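Local coordinates for protein 2,5-dihydroxypyridine 5,6-dioxygenase (Pseudomonas putida KT2440, PDB 7CUP) that catalyses the iron-dependent dioxygenolytic ring cleavage of 2,5-dihydroxypyridine to N-formylmaleamate in aerobic nicotinate degradation, at residues V29-Y34 and A56-A61; L96-M101 and L120-P125; G77-T82 and L104-Q109; A90-D95 and E110-T115. All coordinates share one frame; numbering follows the deposited sequence.

Contact 1 (V29-Y34 and A56-A61)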
loop_
_atom_site.group_PDB
_atom_site.type_symbol
_atom_site.label_atom_id
_atom_site.label_comp_id
_atom_site.label_asym_id
_atom_site.label_seq_id
_atom_site.Cartn_x
_atom_site.Cartn_y
_atom_site.Cartn_z
ATOM N N VAL A 29 20.928 -1.631 7.875
ATOM C CA VAL A 29 20.347 -1.902 6.536
ATOM C C VAL A 29 20.099 -0.543 5.885
ATOM O O VAL A 29 19.239 0.210 6.372
ATOM C CB VAL A 29 19.085 -2.777 6.581
ATOM C CG1 VAL A 29 18.594 -3.047 5.164
ATOM C CG2 VAL A 29 19.346 -4.080 7.312
ATOM N N LEU A 30 20.931 -0.221 4.895
ATOM C CA LEU A 30 20.900 1.068 4.159
ATOM C C LEU A 30 19.936 0.945 2.981
ATOM O O LEU A 30 20.053 -0.025 2.182
ATOM C CB LEU A 30 22.299 1.389 3.669
ATOM C CG LEU A 30 22.363 2.631 2.792
ATOM C CD1 LEU A 30 21.864 3.874 3.535
ATOM C CD2 LEU A 30 23.769 2.804 2.272
ATOM N N LYS A 31 18.998 1.866 2.890
ATOM C CA LYS A 31 17.991 1.830 1.797
ATOM C C LYS A 31 17.669 3.245 1.328
ATOM O O LYS A 31 17.994 4.200 2.040
ATOM C CB LYS A 31 16.705 1.137 2.270
ATOM C CG LYS A 31 16.041 1.792 3.468
ATOM C CD LYS A 31 14.728 1.156 3.828
ATOM C CE LYS A 31 13.984 1.906 4.902
ATOM N NZ LYS A 31 12.625 1.348 5.045
ATOM N N SER A 32 17.011 3.333 0.173
ATOM C CA SER A 32 16.417 4.570 -0.393
ATOM C C SER A 32 15.036 4.221 -0.956
ATOM O O SER A 32 14.622 3.090 -0.765
ATOM C CB SER A 32 17.349 5.182 -1.429
ATOM O OG SER A 32 16.921 6.496 -1.775
ATOM N N HIS A 33 14.316 5.153 -1.589
ATOM C CA HIS A 33 12.892 4.903 -1.963
ATOM C C HIS A 33 12.792 3.766 -3.000
ATOM O O HIS A 33 11.791 3.069 -3.031
ATOM C CB HIS A 33 12.228 6.170 -2.490
ATOM C CG HIS A 33 12.606 6.483 -3.894
ATOM N ND1 HIS A 33 13.606 7.399 -4.191
ATOM C CD2 HIS A 33 12.130 6.033 -5.074
ATOM C CE1 HIS A 33 13.729 7.471 -5.513
ATOM N NE2 HIS A 33 12.849 6.638 -6.070
ATOM N N TYR A 34 13.835 3.530 -3.790
ATOM C CA TYR A 34 13.835 2.534 -4.884
ATOM C C TYR A 34 14.340 1.161 -4.415
ATOM O O TYR A 34 14.395 0.250 -5.254
ATOM C CB TYR A 34 14.690 3.077 -6.029
ATOM C CG TYR A 34 16.097 3.463 -5.632
ATOM C CD1 TYR A 34 17.123 2.529 -5.693
ATOM C CD2 TYR A 34 16.424 4.757 -5.227
ATOM C CE1 TYR A 34 18.425 2.860 -5.349
ATOM C CE2 TYR A 34 17.733 5.111 -4.942
ATOM C CZ TYR A 34 18.724 4.150 -4.957
ATOM O OH TYR A 34 20.021 4.445 -4.639
ATOM N N ALA A 56 17.608 0.358 10.373
ATOM C CA ALA A 56 17.616 0.788 8.956
ATOM C C ALA A 56 17.991 2.270 8.887
ATOM O O ALA A 56 17.642 3.068 9.794
ATOM C CB ALA A 56 16.278 0.503 8.305
ATOM N N VAL A 57 18.771 2.609 7.865
ATOM C CA VAL A 57 19.116 3.995 7.479
ATOM C C VAL A 57 18.551 4.223 6.087
ATOM O O VAL A 57 18.873 3.427 5.200
ATOM C CB VAL A 57 20.630 4.218 7.517
ATOM C CG1 VAL A 57 20.954 5.634 7.096
ATOM C CG2 VAL A 57 21.170 3.919 8.899
ATOM N N GLU A 58 17.686 5.224 5.951
ATOM C CA GLU A 58 17.112 5.617 4.658
ATOM C C GLU A 58 17.712 6.961 4.281
ATOM O O GLU A 58 17.612 7.904 5.059
ATOM C CB GLU A 58 15.586 5.671 4.682
ATOM C CG GLU A 58 15.054 6.093 3.344
ATOM C CD GLU A 58 13.612 5.750 3.041
ATOM O OE1 GLU A 58 12.825 5.539 4.019
ATOM O OE2 GLU A 58 13.285 5.716 1.801
ATOM N N LEU A 59 18.295 7.015 3.103
ATOM C CA LEU A 59 18.798 8.260 2.484
ATOM C C LEU A 59 17.852 8.650 1.350
ATOM O O LEU A 59 17.381 7.799 0.603
ATOM C CB LEU A 59 20.204 7.997 1.944
ATOM C CG LEU A 59 21.254 7.603 2.984
ATOM C CD1 LEU A 59 22.620 7.500 2.364
ATOM C CD2 LEU A 59 21.279 8.605 4.115
ATOM N N PRO A 60 17.620 9.958 1.154
ATOM C CA PRO A 60 17.038 10.463 -0.083
ATOM C C PRO A 60 17.887 10.032 -1.283
ATOM O O PRO A 60 19.133 10.031 -1.182
ATOM C CB PRO A 60 17.139 12.000 0.068
ATOM C CG PRO A 60 17.295 12.251 1.555
ATOM C CD PRO A 60 18.028 11.032 2.068
ATOM N N ALA A 61 17.220 9.640 -2.363
ATOM C CA ALA A 61 17.851 9.262 -3.643
ATOM C C ALA A 61 18.682 10.431 -4.144
ATOM O O ALA A 61 18.181 11.590 -4.131
ATOM C CB ALA A 61 16.808 8.886 -4.655
HETATM O O HOH W 1 14.333 9.228 -2.084
#
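In the beta-alpha-beta unit of strand 26-31, helix 37-49 and strand 53-58, Val-29, Leu-30 and Lys-31 pair in parallel with Ala-56, Val-57 and Glu-58. Three backbone hydrogen bonds join the segments: Val-57 N to Val-29 O, Lys-31 N to Val-57 O and Leu-59 N to Lys-31 O. Ser-32 extends this row with its side chain. Its chi1 of -168° sets OG anti to the backbone N, where it donates to Leu-59 O at 2.8 Å. With an alanine here, Leu-59 O would probably be left without its hydroxyl mate and the ends of the two segments would be tied less firmly. Farther on, Ala-61 CB meets two rings at their edges, 3.5 Å from His-33 CE1 and 3.9 Å from Tyr-34 CE2. A water bridges His-33 ND1 and Ala-61 N, and Tyr-34 OH reaches out to Met-101 O. On one face of the sheet Leu-30 and Leu-59 cross obliquely, CD1 of Leu-30 lying 3.8 Å from CG of Leu-59, and helix 85-92 packs over them. On the other face the extended Lys-31 passes Glu-58, but NZ of Lys-31 stays 4.3 Å from OE1 of Glu-58, too far for a salt bridge; Lys-31 and Glu-58 of the second subunit also lie near, again at long, weak range. Strand 53-58 also pairs antiparallel with a strand of that subunit, so the sheet continues across the interface. Within the chain this pair lies at one edge of a parallel sheet of strand order 2-1-3-4-5, as in flavodoxin-like alpha/beta folds.

Contact 2 (L96-M101 and L120-P125)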
loop_
_atom_site.group_PDB
_atom_site.type_symbol
_atom_site.label_atom_id
_atom_site.label_comp_id
_atom_site.label_asym_id
_atom_site.label_seq_id
_atom_site.Cartn_x
_atom_site.Cartn_y
_atom_site.Cartn_z
ATOM N N LEU A 96 28.426 -4.082 10.344
ATOM C CA LEU A 96 28.167 -4.513 8.946
ATOM C C LEU A 96 27.025 -3.664 8.394
ATOM O O LEU A 96 26.028 -3.457 9.127
ATOM C CB LEU A 96 27.793 -5.995 8.921
ATOM C CG LEU A 96 27.598 -6.566 7.507
ATOM C CD1 LEU A 96 28.328 -7.899 7.338
ATOM C CD2 LEU A 96 26.139 -6.749 7.190
ATOM N N VAL A 97 27.186 -3.137 7.188
ATOM C CA VAL A 97 26.102 -2.412 6.461
ATOM C C VAL A 97 25.629 -3.351 5.359
ATOM O O VAL A 97 26.518 -3.892 4.661
ATOM C CB VAL A 97 26.612 -1.075 5.891
ATOM C CG1 VAL A 97 25.554 -0.400 5.022
ATOM C CG2 VAL A 97 27.069 -0.156 7.019
ATOM N N VAL A 98 24.319 -3.639 5.304
ATOM C CA VAL A 98 23.691 -4.265 4.105
ATOM C C VAL A 98 23.246 -3.121 3.210
ATOM O O VAL A 98 22.316 -2.433 3.573
ATOM C CB VAL A 98 22.492 -5.150 4.451
ATOM C CG1 VAL A 98 21.896 -5.720 3.189
ATOM C CG2 VAL A 98 22.889 -6.244 5.426
ATOM N N ASP A 99 23.897 -2.925 2.085
ATOM C CA ASP A 99 23.542 -1.829 1.158
ATOM C C ASP A 99 22.534 -2.358 0.126
ATOM O O ASP A 99 22.901 -3.161 -0.739
ATOM C CB ASP A 99 24.844 -1.263 0.591
ATOM C CG ASP A 99 24.646 -0.202 -0.465
ATOM O OD1 ASP A 99 23.474 0.220 -0.647
ATOM O OD2 ASP A 99 25.653 0.139 -1.121
ATOM N N THR A 100 21.292 -1.890 0.202
ATOM C CA THR A 100 20.222 -2.166 -0.788
ATOM C C THR A 100 19.962 -0.938 -1.656
ATOM O O THR A 100 18.931 -0.934 -2.347
ATOM C CB THR A 100 18.926 -2.578 -0.083
ATOM O OG1 THR A 100 18.351 -1.466 0.617
ATOM C CG2 THR A 100 19.142 -3.696 0.906
ATOM N N MET A 101 20.854 0.055 -1.684
ATOM C CA MET A 101 20.646 1.276 -2.519
ATOM C C MET A 101 21.822 1.529 -3.485
ATOM O O MET A 101 21.658 2.428 -4.335
ATOM C CB MET A 101 20.401 2.524 -1.661
ATOM C CG MET A 101 21.630 3.111 -1.026
ATOM S SD MET A 101 21.269 4.689 -0.180
ATOM C CE MET A 101 21.486 5.856 -1.505
ATOM N N LEU A 120 28.192 -5.211 2.784
ATOM C CA LEU A 120 27.660 -6.215 1.822
ATOM C C LEU A 120 26.641 -5.532 0.906
ATOM O O LEU A 120 25.632 -5.071 1.397
ATOM C CB LEU A 120 27.009 -7.368 2.584
ATOM C CG LEU A 120 26.479 -8.488 1.690
ATOM C CD1 LEU A 120 27.609 -9.129 0.904
ATOM C CD2 LEU A 120 25.748 -9.520 2.509
ATOM N N LEU A 121 26.922 -5.461 -0.390
ATOM C CA LEU A 121 25.963 -4.952 -1.399
ATOM C C LEU A 121 25.013 -6.099 -1.755
ATOM O O LEU A 121 25.489 -7.247 -1.902
ATOM C CB LEU A 121 26.718 -4.424 -2.617
ATOM C CG LEU A 121 25.814 -3.958 -3.751
ATOM C CD1 LEU A 121 25.006 -2.740 -3.347
ATOM C CD2 LEU A 121 26.615 -3.694 -5.015
ATOM N N ALA A 122 23.700 -5.827 -1.802
ATOM C CA ALA A 122 22.647 -6.836 -2.088
ATOM C C ALA A 122 21.491 -6.120 -2.799
ATOM O O ALA A 122 20.639 -5.570 -2.093
ATOM C CB ALA A 122 22.171 -7.526 -0.817
ATOM N N VAL A 123 21.512 -6.083 -4.137
ATOM C CA VAL A 123 20.535 -5.265 -4.906
ATOM C C VAL A 123 19.911 -6.105 -6.022
ATOM O O VAL A 123 18.831 -5.690 -6.518
ATOM C CB VAL A 123 21.172 -3.977 -5.444
ATOM C CG1 VAL A 123 21.374 -2.979 -4.326
ATOM C CG2 VAL A 123 22.464 -4.226 -6.217
ATOM N N GLU A 124 20.532 -7.231 -6.380
ATOM C CA GLU A 124 20.000 -8.088 -7.464
ATOM C C GLU A 124 18.714 -8.717 -6.958
ATOM O O GLU A 124 18.495 -8.845 -5.748
ATOM C CB GLU A 124 20.990 -9.164 -7.920
ATOM C CG GLU A 124 22.198 -8.636 -8.655
ATOM C CD GLU A 124 21.967 -7.939 -9.984
ATOM O OE1 GLU A 124 22.286 -8.550 -11.006
ATOM O OE2 GLU A 124 21.593 -6.733 -9.974
ATOM N N PRO A 125 17.817 -9.119 -7.885
ATOM C CA PRO A 125 16.559 -9.764 -7.510
ATOM C C PRO A 125 16.749 -11.035 -6.676
ATOM O O PRO A 125 17.717 -11.778 -6.854
ATOM C CB PRO A 125 15.913 -10.133 -8.864
ATOM C CG PRO A 125 16.634 -9.327 -9.921
ATOM C CD PRO A 125 17.993 -9.003 -9.342
#
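Asp-99 and Leu-121 leave neighbouring parallel strands together, their side chains running alongside each other on one face. Leu-121 CD1 rests 3.7 Å from Asp-99 OD2 and 3.4 Å from Asp-99 O, so the methyl flanks both the carboxylate and the backbone behind it. With chi1 at 175° the carboxylate swings beside its own carbonyl, and OD1 of Asp-99 takes the N-H of Met-101 at 2.8 Å, an Asx turn. Met-102 N also donates to OD1 and Leu-103 N to OD2, so three backbone N-H groups hold the buried group in place. An alanine at Asp-99 would probably leave these three N-H groups without acceptors and let the chain after the strand wander. On the reverse face Val-98 pairs with Leu-120, and Val-98 CG1 stands 4.4 Å from Ala-122 CB. Past the strand ends, Val-123 CG1 presses on the backbone, 3.6 Å from Thr-100 C. Backbone bonds from Leu-120 N to Val-97 O, Asp-99 N to Leu-120 O and Ala-122 N to Asp-99 O fix the register. Helix 5-18 covers the Val-98 and Leu-120 face with Phe-12 and Val-15, while strands 26-31 and 187-189 flank the pair.

Contact 3 (G77-T82 and L104-Q109); sequences GDTALT and LHSPEQ
Glu-108, in the first turn of helix 107-114, runs along Leu-81 and ends beside Thr-82. Its CB touches first, 3.8 Å from Leu-81 CB and also near Leu-81 CD1, the two side chains running antiparallel alongside each other. CG of Glu-108 then lies 3.8 Å from Leu-81 O. A bend at chi2 (79°) turns the chain there instead of letting it run straight out, and brings OE2 of Glu-108 to 3.7 Å from Thr-82 CA. The carboxylate thus meets the turn by packing, since OE2 of Glu-108 remains 4.1 Å from Thr-82 OG1. That hydroxyl serves its own segment: Thr-82 OG1 accepts from Thr-79 N at 3.0 Å, with an almost straight N-H...O angle of 170°. Thr-79 to Thr-82 form a type I beta turn, and Thr-79 OG1 accepts from Leu-81 N in an ST turn, which together fix the shape of the turn that carries Leu-81 and Thr-82. On the helix side Ser-106 is the N-cap, its OG accepting from Gln-109 N. Elsewhere the touch is apolar, as where Thr-79 CG2 stands 4.1 Å from Leu-104 CB. The loop that follows strand 53-58 is thereby laid on the start of helix 107-114, with helix 85-92 alongside: its Ala-87 packs on Leu-81 and its Gln-88 on Glu-108.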
loop_
_atom_site.group_PDB
_atom_site.type_symbol
_atom_site.label_atom_id
_atom_site.label_comp_id
_atom_site.label_asym_id
_atom_site.label_seq_id
_atom_site.Cartn_x
_atom_site.Cartn_y
_atom_site.Cartn_z
ATOM N N GLY A 77 29.479 9.348 -9.955
ATOM C CA GLY A 77 29.717 10.705 -9.451
ATOM C C GLY A 77 29.582 10.761 -7.952
ATOM O O GLY A 77 29.965 9.796 -7.283
ATOM N N ASP A 78 29.043 11.876 -7.471
ATOM C CA ASP A 78 28.642 12.054 -6.064
ATOM C C ASP A 78 27.603 10.980 -5.775
ATOM O O ASP A 78 27.106 10.323 -6.718
ATOM C CB ASP A 78 28.159 13.484 -5.816
ATOM C CG ASP A 78 29.262 14.514 -5.995
ATOM O OD1 ASP A 78 30.424 14.115 -6.126
ATOM O OD2 ASP A 78 28.941 15.707 -6.037
ATOM N N THR A 79 27.384 10.746 -4.498
ATOM C CA THR A 79 26.381 9.804 -3.967
ATOM C C THR A 79 25.617 10.517 -2.855
ATOM O O THR A 79 25.928 11.687 -2.542
ATOM C CB THR A 79 27.017 8.493 -3.458
ATOM O OG1 THR A 79 27.605 8.673 -2.161
ATOM C CG2 THR A 79 28.064 7.929 -4.390
ATOM N N ALA A 80 24.699 9.803 -2.226
ATOM C CA ALA A 80 23.852 10.351 -1.159
ATOM C C ALA A 80 24.745 10.619 0.053
ATOM O O ALA A 80 24.363 11.423 0.897
ATOM C CB ALA A 80 22.701 9.422 -0.881
ATOM N N LEU A 81 25.946 10.054 0.091
ATOM C CA LEU A 81 26.889 10.318 1.205
ATOM C C LEU A 81 27.677 11.599 0.986
ATOM O O LEU A 81 28.255 12.090 1.983
ATOM C CB LEU A 81 27.837 9.134 1.370
ATOM C CG LEU A 81 27.214 7.924 2.054
ATOM C CD1 LEU A 81 28.292 6.910 2.343
ATOM C CD2 LEU A 81 26.475 8.312 3.332
ATOM N N THR A 82 27.729 12.137 -0.227
ATOM C CA THR A 82 28.599 13.316 -0.484
ATOM C C THR A 82 28.102 14.460 0.402
ATOM O O THR A 82 26.907 14.735 0.327
ATOM C CB THR A 82 28.641 13.725 -1.959
ATOM O OG1 THR A 82 29.011 12.540 -2.673
ATOM C CG2 THR A 82 29.617 14.856 -2.209
ATOM N N LEU A 104 27.900 3.870 -4.594
ATOM C CA LEU A 104 29.038 3.679 -5.514
ATOM C C LEU A 104 30.338 3.869 -4.717
ATOM O O LEU A 104 30.300 4.590 -3.659
ATOM C CB LEU A 104 28.866 4.669 -6.661
ATOM C CG LEU A 104 27.723 4.343 -7.615
ATOM C CD1 LEU A 104 27.826 5.210 -8.860
ATOM C CD2 LEU A 104 27.713 2.862 -7.994
ATOM N N HIS A 105 31.411 3.177 -5.128
ATOM C CA HIS A 105 32.758 3.331 -4.516
ATOM C C HIS A 105 33.044 4.833 -4.458
ATOM O O HIS A 105 32.852 5.490 -5.457
ATOM C CB HIS A 105 33.818 2.507 -5.271
ATOM C CG HIS A 105 33.674 1.026 -5.112
ATOM N ND1 HIS A 105 32.503 0.430 -4.667
ATOM C CD2 HIS A 105 34.529 0.013 -5.382
ATOM C CE1 HIS A 105 32.651 -0.880 -4.660
ATOM N NE2 HIS A 105 33.882 -1.164 -5.091
ATOM N N SER A 106 33.363 5.387 -3.294
ATOM C CA SER A 106 33.513 6.850 -3.120
ATOM C C SER A 106 34.467 7.117 -1.973
ATOM O O SER A 106 34.698 6.233 -1.149
ATOM C CB SER A 106 32.184 7.479 -2.899
ATOM O OG SER A 106 31.565 6.962 -1.732
ATOM N N PRO A 107 35.048 8.330 -1.868
ATOM C CA PRO A 107 35.871 8.659 -0.708
ATOM C C PRO A 107 35.109 8.352 0.598
ATOM O O PRO A 107 35.730 7.853 1.532
ATOM C CB PRO A 107 36.228 10.153 -0.860
ATOM C CG PRO A 107 35.399 10.652 -2.045
ATOM C CD PRO A 107 34.975 9.430 -2.839
ATOM N N GLU A 108 33.793 8.582 0.634
ATOM C CA GLU A 108 32.994 8.474 1.891
ATOM C C GLU A 108 32.814 6.998 2.276
ATOM O O GLU A 108 32.960 6.671 3.466
ATOM C CB GLU A 108 31.649 9.182 1.756
ATOM C CG GLU A 108 31.771 10.689 1.562
ATOM C CD GLU A 108 32.132 11.127 0.152
ATOM O OE1 GLU A 108 32.332 10.253 -0.706
ATOM O OE2 GLU A 108 32.180 12.330 -0.082
ATOM N N GLN A 109 32.526 6.140 1.310
ATOM C CA GLN A 109 32.444 4.673 1.490
ATOM C C GLN A 109 33.808 4.137 1.942
ATOM O O GLN A 109 33.832 3.237 2.799
ATOM C CB GLN A 109 31.973 3.968 0.214
ATOM C CG GLN A 109 32.114 2.461 0.317
ATOM C CD GLN A 109 31.408 1.643 -0.737
ATOM O OE1 GLN A 109 30.175 1.528 -0.745
ATOM N NE2 GLN A 109 32.198 0.992 -1.585
#

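Contact 4 (A90-D95 and E110-T115)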
loop_
_atom_site.group_PDB
_atom_site.type_symbol
_atom_site.label_atom_id
_atom_site.label_comp_id
_atom_site.label_asym_id
_atom_site.label_seq_id
_atom_site.Cartn_x
_atom_site.Cartn_y
_atom_site.Cartn_z
ATOM N N ALA A 90 26.402 7.293 10.772
ATOM C CA ALA A 90 25.294 6.391 11.154
ATOM C C ALA A 90 25.599 4.989 10.636
ATOM O O ALA A 90 25.280 3.998 11.326
ATOM C CB ALA A 90 23.971 6.928 10.648
ATOM N N LEU A 91 26.296 4.899 9.514
ATOM C CA LEU A 91 26.738 3.606 8.933
ATOM C C LEU A 91 28.025 3.130 9.620
ATOM O O LEU A 91 28.120 1.930 9.895
ATOM C CB LEU A 91 26.931 3.798 7.431
ATOM C CG LEU A 91 25.665 4.210 6.681
ATOM C CD1 LEU A 91 25.968 4.455 5.218
ATOM C CD2 LEU A 91 24.571 3.160 6.803
ATOM N N GLU A 92 28.974 4.031 9.888
ATOM C CA GLU A 92 30.235 3.715 10.631
ATOM C C GLU A 92 29.947 3.131 12.016
ATOM O O GLU A 92 30.781 2.353 12.521
ATOM C CB GLU A 92 31.088 4.975 10.764
ATOM C CG GLU A 92 31.710 5.347 9.458
ATOM C CD GLU A 92 32.556 6.603 9.510
ATOM O OE1 GLU A 92 32.659 7.235 10.572
ATOM O OE2 GLU A 92 33.128 6.919 8.484
ATOM N N ALA A 93 28.814 3.498 12.608
ATOM C CA ALA A 93 28.354 2.966 13.915
ATOM C C ALA A 93 28.186 1.455 13.848
ATOM O O ALA A 93 28.393 0.816 14.871
ATOM C CB ALA A 93 27.063 3.632 14.346
ATOM N N ALA A 94 27.793 0.908 12.693
ATOM C CA ALA A 94 27.465 -0.525 12.520
ATOM C C ALA A 94 28.742 -1.359 12.380
ATOM O O ALA A 94 29.754 -0.846 11.858
ATOM C CB ALA A 94 26.588 -0.699 11.299
ATOM N N ASP A 95 28.675 -2.651 12.698
ATOM C CA ASP A 95 29.762 -3.589 12.326
ATOM C C ASP A 95 29.643 -3.929 10.832
ATOM O O ASP A 95 30.661 -4.057 10.150
ATOM C CB ASP A 95 29.727 -4.823 13.213
ATOM C CG ASP A 95 30.048 -4.464 14.657
ATOM O OD1 ASP A 95 31.205 -4.056 14.917
ATOM O OD2 ASP A 95 29.125 -4.535 15.475
ATOM N N GLU A 110 34.889 4.634 1.349
ATOM C CA GLU A 110 36.276 4.253 1.691
ATOM C C GLU A 110 36.537 4.569 3.163
ATOM O O GLU A 110 37.092 3.719 3.857
ATOM C CB GLU A 110 37.250 4.997 0.776
ATOM C CG GLU A 110 38.682 4.594 1.002
ATOM C CD GLU A 110 39.030 3.216 0.467
ATOM O OE1 GLU A 110 40.244 2.941 0.350
ATOM O OE2 GLU A 110 38.099 2.426 0.139
ATOM N N GLN A 111 36.091 5.732 3.630
ATOM C CA GLN A 111 36.218 6.165 5.046
ATOM C C GLN A 111 35.412 5.225 5.956
ATOM O O GLN A 111 35.944 4.832 7.012
ATOM C CB GLN A 111 35.812 7.625 5.168
ATOM C CG GLN A 111 36.912 8.573 4.707
ATOM C CD GLN A 111 36.349 9.948 4.454
ATOM O OE1 GLN A 111 35.387 10.366 5.094
ATOM N NE2 GLN A 111 36.926 10.661 3.501
ATOM N N ILE A 112 34.205 4.807 5.546
ATOM C CA ILE A 112 33.414 3.807 6.327
ATOM C C ILE A 112 34.255 2.539 6.501
ATOM O O ILE A 112 34.398 2.087 7.626
ATOM C CB ILE A 112 32.025 3.511 5.710
ATOM C CG1 ILE A 112 31.178 4.779 5.604
ATOM C CG2 ILE A 112 31.320 2.428 6.521
ATOM C CD1 ILE A 112 29.913 4.616 4.807
ATOM N N LEU A 113 34.760 1.958 5.420
ATOM C CA LEU A 113 35.540 0.684 5.450
ATOM C C LEU A 113 36.827 0.829 6.304
ATOM O O LEU A 113 37.185 -0.100 7.076
ATOM C CB LEU A 113 35.865 0.315 3.996
ATOM C CG LEU A 113 34.656 0.003 3.104
ATOM C CD1 LEU A 113 35.100 -0.296 1.682
ATOM C CD2 LEU A 113 33.861 -1.168 3.660
ATOM N N LYS A 114 37.488 1.974 6.177
ATOM C CA LYS A 114 38.691 2.367 6.957
ATOM C C LYS A 114 38.363 2.340 8.459
ATOM O O LYS A 114 39.256 2.035 9.234
ATOM C CB LYS A 114 39.159 3.745 6.476
ATOM C CG LYS A 114 40.592 4.110 6.812
ATOM C CD LYS A 114 40.896 5.577 6.610
ATOM C CE LYS A 114 42.278 5.959 7.111
ATOM N NZ LYS A 114 42.222 7.174 7.959
ATOM N N THR A 115 37.133 2.628 8.899
ATOM C CA THR A 115 36.824 2.547 10.352
ATOM C C THR A 115 36.814 1.086 10.813
ATOM O O THR A 115 36.760 0.911 12.013
ATOM C CB THR A 115 35.469 3.140 10.774
ATOM O OG1 THR A 115 34.430 2.309 10.239
ATOM C CG2 THR A 115 35.272 4.587 10.373
#
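Leu-91 and Glu-92 of helix 85-92 meet Ile-112 and Thr-115 of segment 110-115, on helix 107-114, where the two helices lie over the same face of the parallel sheet in this alpha/beta fold. The apolar part lies nearest the sheet. Leu-91 CD1 and Ile-112 CD1 approach to 4.0 Å; toward the sheet Leu-91 packs on Leu-30 and Val-57, and Ile-112 on Ile-119. Next comes packing between apolar carbons and a charged side chain. Glu-92 extends beyond CG (chi2 179°), so that its CG lies 3.9 Å from Ile-112 CG1 and its carboxylate reaches Thr-115. There the Thr-115 methyl sits squarely over a face of the flat carboxylate, CG2 of Thr-115 being 3.5 Å from CD of Glu-92 and about equally far from both oxygens. The threonine side chain stands roughly perpendicular to the glutamate chain. Polar links run through a third residue. Gln-88, one turn before Glu-92 in helix 85-92, donates through NE2 to Glu-92 OE2 and to Gln-111 OE1 and so links the two helices, and Arg-89 adds only a weak, long ion pair to Glu-92 OE1. Outside this pair, Ala-90 packs on Ala-90 of the second subunit. The remaining bonds lie within segment 110-115. Ile-112 O accepts twice from Thr-115, from the backbone N at 3.1 Å and from the side chain. With chi1 at 68° the hydroxyl turns back toward the preceding carbonyls, and Thr-115 OG1 donates to Ile-112 O at 2.6 Å, in the carbonyl plane.

Contacts 1 and 2 belong to one parallel sheet, in which strands 26-31 and 96-99 are neighbours, and their loop ends are joined by Tyr-34 OH to Met-101 O (2.6 Å) and by Leu-30 O to Thr-100 OG1 (2.7 Å), both probable hydrogen bonds. Contact 4 packs over that sheet, Leu-91 O lying 3.7 Å from Val-97 CG2 of contact 2. It shares helix 107-114 with contact 3, where Leu-81 CD1 lies 3.7 Å from Ile-112 CD1. Ala-80 of contact 3 also packs on Leu-59 and Met-101. Contacts 2 and 3 come nearest the iron bound by His-265, Ser-302, His-318 and Asp-320: the side chains of Leu-104 and Leu-121 lie about 10 and 12 Å from the metal.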